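Local coordinates for protein FAD-dependent pyridine nucleotide-disulphide oxidoreductase (Desulfovibrio vulgaris, PDB 3IWA) that probably catalyses FAD-dependent electron transfer from a reduced nicotinamide cofactor, as in many related pyridine nucleotide-disulphide oxidoreductases, at residues A192-I195 with S201-L204; T413-A418 with D448-A453. One frame throughout, in Å; residues are numbered along the deposited sequence.

Overall arrangement
Contacts 1 and 2 lie in different parts of the chain, their centres about 22 Å apart and their nearest atoms about 8 Å apart, without touching. Both bring side chains to the start of a helix, and both mix buried with more accessible residues. Contact 1 belongs to the pyridine nucleotide-disulphide oxidoreductase region, joining the loop after strand 185-189 to helix 202-214; it is short-range and polar, with no hydrogen bond or salt bridge between its segments. Contact 2 joins helices 409-423 and 449-461 of the dimerisation domain, combining a salt bridge with aliphatic packing. There the second subunit reaches many of the residues, whereas no other chain touches contact 1.

Contact 1 of 2, residues A192-I195 with S201-L204; sequences ADQI and SKSL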
loop_
_atom_site.group_PDB
_atom_site.type_symbol
_atom_site.label_atom_id
_atom_site.label_comp_id
_atom_site.label_asym_id
_atom_site.label_seq_id
_atom_site.Cartn_x
_atom_site.Cartn_y
_atom_site.Cartn_z
ATOM N N ALA A 192 -12.437 12.197 26.268
ATOM C CA ALA A 192 -11.545 13.101 25.520
ATOM C C ALA A 192 -12.373 14.079 24.686
ATOM O O ALA A 192 -13.541 13.816 24.366
ATOM C CB ALA A 192 -10.577 12.303 24.637
ATOM N N ASP A 193 -11.776 15.205 24.315
ATOM C CA ASP A 193 -12.492 16.213 23.513
ATOM C C ASP A 193 -12.749 15.800 22.063
ATOM O O ASP A 193 -13.203 16.619 21.257
ATOM C CB ASP A 193 -11.740 17.546 23.534
ATOM C CG ASP A 193 -10.373 17.484 22.809
ATOM O OD1 ASP A 193 -10.115 16.521 22.044
ATOM O OD2 ASP A 193 -9.547 18.423 23.001
ATOM N N GLN A 194 -12.412 14.560 21.717
ATOM C CA GLN A 194 -12.688 14.058 20.398
ATOM C C GLN A 194 -12.928 12.560 20.474
ATOM O O GLN A 194 -12.425 11.909 21.369
ATOM C CB GLN A 194 -11.500 14.357 19.461
ATOM C CG GLN A 194 -10.156 13.773 19.930
ATOM C CD GLN A 194 -9.092 13.745 18.837
ATOM O OE1 GLN A 194 -8.278 14.654 18.741
ATOM N NE2 GLN A 194 -9.129 12.715 17.983
ATOM N N ILE A 195 -13.694 12.020 19.533
ATOM C CA ILE A 195 -13.731 10.592 19.309
ATOM C C ILE A 195 -12.460 10.174 18.575
ATOM O O ILE A 195 -11.744 11.023 18.019
ATOM C CB ILE A 195 -14.994 10.151 18.526
ATOM C CG1 ILE A 195 -15.004 10.743 17.113
ATOM C CG2 ILE A 195 -16.293 10.486 19.356
ATOM C CD1 ILE A 195 -15.964 10.041 16.177
ATOM N N SER A 201 -6.510 12.738 14.032
ATOM C CA SER A 201 -6.451 14.110 14.592
ATOM C C SER A 201 -7.845 14.616 14.990
ATOM O O SER A 201 -8.854 14.066 14.565
ATOM C CB SER A 201 -5.865 15.110 13.573
ATOM O OG SER A 201 -6.776 15.290 12.488
ATOM N N LYS A 202 -7.894 15.689 15.766
ATOM C CA LYS A 202 -9.165 16.369 16.100
ATOM C C LYS A 202 -9.938 16.794 14.846
ATOM O O LYS A 202 -11.123 16.495 14.697
ATOM C CB LYS A 202 -8.885 17.584 16.992
ATOM C CG LYS A 202 -10.091 18.043 17.804
ATOM C CD LYS A 202 -9.732 19.045 18.905
ATOM C CE LYS A 202 -10.999 19.828 19.354
ATOM N NZ LYS A 202 -10.669 21.119 20.055
ATOM N N SER A 203 -9.241 17.422 13.902
ATOM C CA SER A 203 -9.851 17.893 12.662
ATOM C C SER A 203 -10.450 16.740 11.835
ATOM O O SER A 203 -11.587 16.825 11.328
ATOM C CB SER A 203 -8.829 18.710 11.843
ATOM O OG SER A 203 -7.842 17.909 11.178
ATOM N N LEU A 204 -9.706 15.641 11.730
ATOM C CA LEU A 204 -10.210 14.484 11.009
ATOM C C LEU A 204 -11.352 13.761 11.767
ATOM O O LEU A 204 -12.292 13.227 11.167
ATOM C CB LEU A 204 -9.082 13.500 10.688
ATOM C CG LEU A 204 -9.544 12.473 9.650
ATOM C CD1 LEU A 204 -10.010 13.211 8.358
ATOM C CD2 LEU A 204 -8.451 11.492 9.349
#
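Gln-194 lays its amide against the backbone at the start of helix 202-214, and this is the close-packed half of the contact. Its OE1 lies 3.2 Å from Lys-202 N, at too poor an angle for a hydrogen bond, and 3.5 Å from Lys-202 CB; that N-H is instead bonded to Glu-357. A long amide suits this buried place because NE2 can serve two backbone carbonyls while OE1 packs against the first turn of the helix. NE2 donates to Ile-195 O (3.1 Å, 158°), which lies close to the amide plane, and also to Thr-200 O; together the two bonds help to fix the amide's rotation.

The outer half is looser. The extended Lys-202 side chain, its CG anti to the backbone N (chi1 -159°), crosses Asp-193 at about a right angle, with CD 4.0 Å from Asp-193 OD1. Lys-202 NZ stays 4.1 Å from Asp-193 OD2, beyond a salt bridge. Charged side chains suit this exposed edge, where water can solvate their ends.

Ser-201, small and able to accept through its hydroxyl, receives Leu-204 N at OG (3.0 Å) and also bonds Gln-389. The arrangement is a serine N-cap at the helix following strand 185-189 of a parallel, Rossmann-type sheet.

Contact 2 of 2, residues T413-A418 with D448-A453; sequences TARINA and DIVNVA
A helix-helix contact of the dimerisation domain brings Arg-415, on helix 409-423, against the N-terminal turn of helix 449-461, where Asp-448 is the N-cap. The backbones come nearest at Arg-415 and Val-450, whose CA atoms are 6.4 Å apart.

Arg-415 NH2 donates to Asp-448 OD2 at 3.0 Å, the hydrogen bond of a salt bridge. It is rather bent, with an N-H...O angle of 138°. NH2 comes to OD2 on the syn side but clearly tilted out of the carboxylate plane, while OD2 itself lies near the guanidinium plane at the edge of that group; the two flat groups are turned 27° apart. The other carboxylate oxygen has a different task: OD1 takes Val-450 N on its anti side, at 3.1 Å and a nearly straight 167°. Aspartate suits the position because one short side chain can cap the helix and pair with arginine at once. The cap bond holds the carboxylate in place for Arg-415, and the positive end of the helix dipole would probably favour its charged form.

The arginine chain bends at chi2 and chi3, letting its methylene part touch hydrocarbon while its head turns to the acid. CG lies 3.4 Å from Val-450 CG2 and 3.5 Å from Ile-449 CG2, so the branched side chains each offer a methyl to the arginine stem. Arg-415 NE is bonded to Ala-411 O, one turn back on its own helix, which helps to orient the guanidinium.

Beneath helix 449-461, Ile-449 packs on Val-371 of strand 366-372 and, with Val-450, on Leu-388 of strand 386-393. On helix 409-423, Asn-417 bonds Ala-414 O and Val-438 N of the second subunit, so the pair joins a helix packed on the antiparallel sheet to one that lines the dimer interface.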
loop_
_atom_site.group_PDB
_atom_site.type_symbol
_atom_site.label_atom_id
_atom_site.label_comp_id
_atom_site.label_asym_id
_atom_site.label_seq_id
_atom_site.Cartn_x
_atom_site.Cartn_y
_atom_site.Cartn_z
ATOM N N THR A 413 -7.648 2.769 1.816
ATOM C CA THR A 413 -6.851 1.650 2.261
ATOM C C THR A 413 -5.587 1.511 1.407
ATOM O O THR A 413 -4.483 1.381 1.946
ATOM C CB THR A 413 -7.746 0.351 2.320
ATOM O OG1 THR A 413 -8.445 0.356 3.575
ATOM C CG2 THR A 413 -6.953 -0.888 2.237
ATOM N N ALA A 414 -5.736 1.614 0.091
ATOM C CA ALA A 414 -4.593 1.537 -0.807
ATOM C C ALA A 414 -3.549 2.633 -0.580
ATOM O O ALA A 414 -2.355 2.448 -0.855
ATOM C CB ALA A 414 -5.065 1.536 -2.291
ATOM N N ARG A 415 -4.016 3.782 -0.117
ATOM C CA ARG A 415 -3.172 4.920 0.098
ATOM C C ARG A 415 -2.531 4.744 1.474
ATOM O O ARG A 415 -1.347 4.918 1.645
ATOM C CB ARG A 415 -4.042 6.188 0.028
ATOM C CG ARG A 415 -3.899 7.128 -1.179
ATOM C CD ARG A 415 -3.845 6.545 -2.579
ATOM N NE ARG A 415 -5.135 6.041 -2.966
ATOM C CZ ARG A 415 -5.624 6.012 -4.197
ATOM N NH1 ARG A 415 -6.829 5.492 -4.367
ATOM N NH2 ARG A 415 -4.955 6.490 -5.248
ATOM N N ILE A 416 -3.309 4.403 2.483
ATOM C CA ILE A 416 -2.730 4.165 3.814
ATOM C C ILE A 416 -1.716 2.995 3.845
ATOM O O ILE A 416 -0.672 3.071 4.507
ATOM C CB ILE A 416 -3.856 3.914 4.876
ATOM C CG1 ILE A 416 -4.765 5.147 5.031
ATOM C CG2 ILE A 416 -3.255 3.526 6.209
ATOM C CD1 ILE A 416 -4.044 6.496 5.296
ATOM N N ASN A 417 -2.033 1.902 3.143
ATOM C CA ASN A 417 -1.133 0.740 3.100
ATOM C C ASN A 417 0.211 1.087 2.539
ATOM O O ASN A 417 1.221 0.644 3.055
ATOM C CB ASN A 417 -1.695 -0.362 2.205
ATOM C CG ASN A 417 -2.620 -1.316 2.936
ATOM O OD1 ASN A 417 -2.800 -1.231 4.157
ATOM N ND2 ASN A 417 -3.195 -2.260 2.182
ATOM N N ALA A 418 0.209 1.869 1.455
ATOM C CA ALA A 418 1.452 2.251 0.787
ATOM C C ALA A 418 2.405 2.852 1.772
ATOM O O ALA A 418 3.601 2.559 1.732
ATOM C CB ALA A 418 1.200 3.233 -0.371
ATOM N N ASP A 448 -0.663 10.999 -7.860
ATOM C CA ASP A 448 -1.371 10.317 -6.800
ATOM C C ASP A 448 -1.377 11.174 -5.521
ATOM O O ASP A 448 -0.423 11.893 -5.238
ATOM C CB ASP A 448 -0.706 8.967 -6.542
ATOM C CG ASP A 448 -1.562 8.038 -5.684
ATOM O OD1 ASP A 448 -1.533 8.157 -4.443
ATOM O OD2 ASP A 448 -2.245 7.178 -6.270
ATOM N N ILE A 449 -2.463 11.083 -4.767
ATOM C CA ILE A 449 -2.639 11.884 -3.579
ATOM C C ILE A 449 -1.578 11.656 -2.529
ATOM O O ILE A 449 -1.211 12.584 -1.836
ATOM C CB ILE A 449 -4.079 11.767 -3.009
ATOM C CG1 ILE A 449 -4.279 12.838 -1.919
ATOM C CG2 ILE A 449 -4.375 10.364 -2.535
ATOM C CD1 ILE A 449 -5.644 12.852 -1.285
ATOM N N VAL A 450 -1.012 10.456 -2.461
ATOM C CA VAL A 450 0.064 10.189 -1.519
ATOM C C VAL A 450 1.309 11.020 -1.838
ATOM O O VAL A 450 1.940 11.564 -0.932
ATOM C CB VAL A 450 0.458 8.696 -1.504
ATOM C CG1 VAL A 450 1.822 8.514 -0.864
ATOM C CG2 VAL A 450 -0.582 7.892 -0.750
ATOM N N ASN A 451 1.680 11.064 -3.116
ATOM C CA ASN A 451 2.793 11.891 -3.569
ATOM C C ASN A 451 2.467 13.372 -3.319
ATOM O O ASN A 451 3.303 14.138 -2.892
ATOM C CB ASN A 451 3.075 11.692 -5.079
ATOM C CG ASN A 451 3.541 10.273 -5.450
ATOM O OD1 ASN A 451 3.127 9.751 -6.472
ATOM N ND2 ASN A 451 4.412 9.671 -4.641
ATOM N N VAL A 452 1.236 13.768 -3.602
ATOM C CA VAL A 452 0.832 15.160 -3.399
ATOM C C VAL A 452 0.994 15.513 -1.914
ATOM O O VAL A 452 1.501 16.561 -1.603
ATOM C CB VAL A 452 -0.595 15.411 -3.935
ATOM C CG1 VAL A 452 -1.134 16.849 -3.543
ATOM C CG2 VAL A 452 -0.624 15.178 -5.475
ATOM N N ALA A 453 0.662 14.605 -1.003
ATOM C CA ALA A 453 0.823 14.894 0.423
ATOM C C ALA A 453 2.284 15.139 0.753
ATOM O O ALA A 453 2.594 16.021 1.542
ATOM C CB ALA A 453 0.254 13.766 1.294
#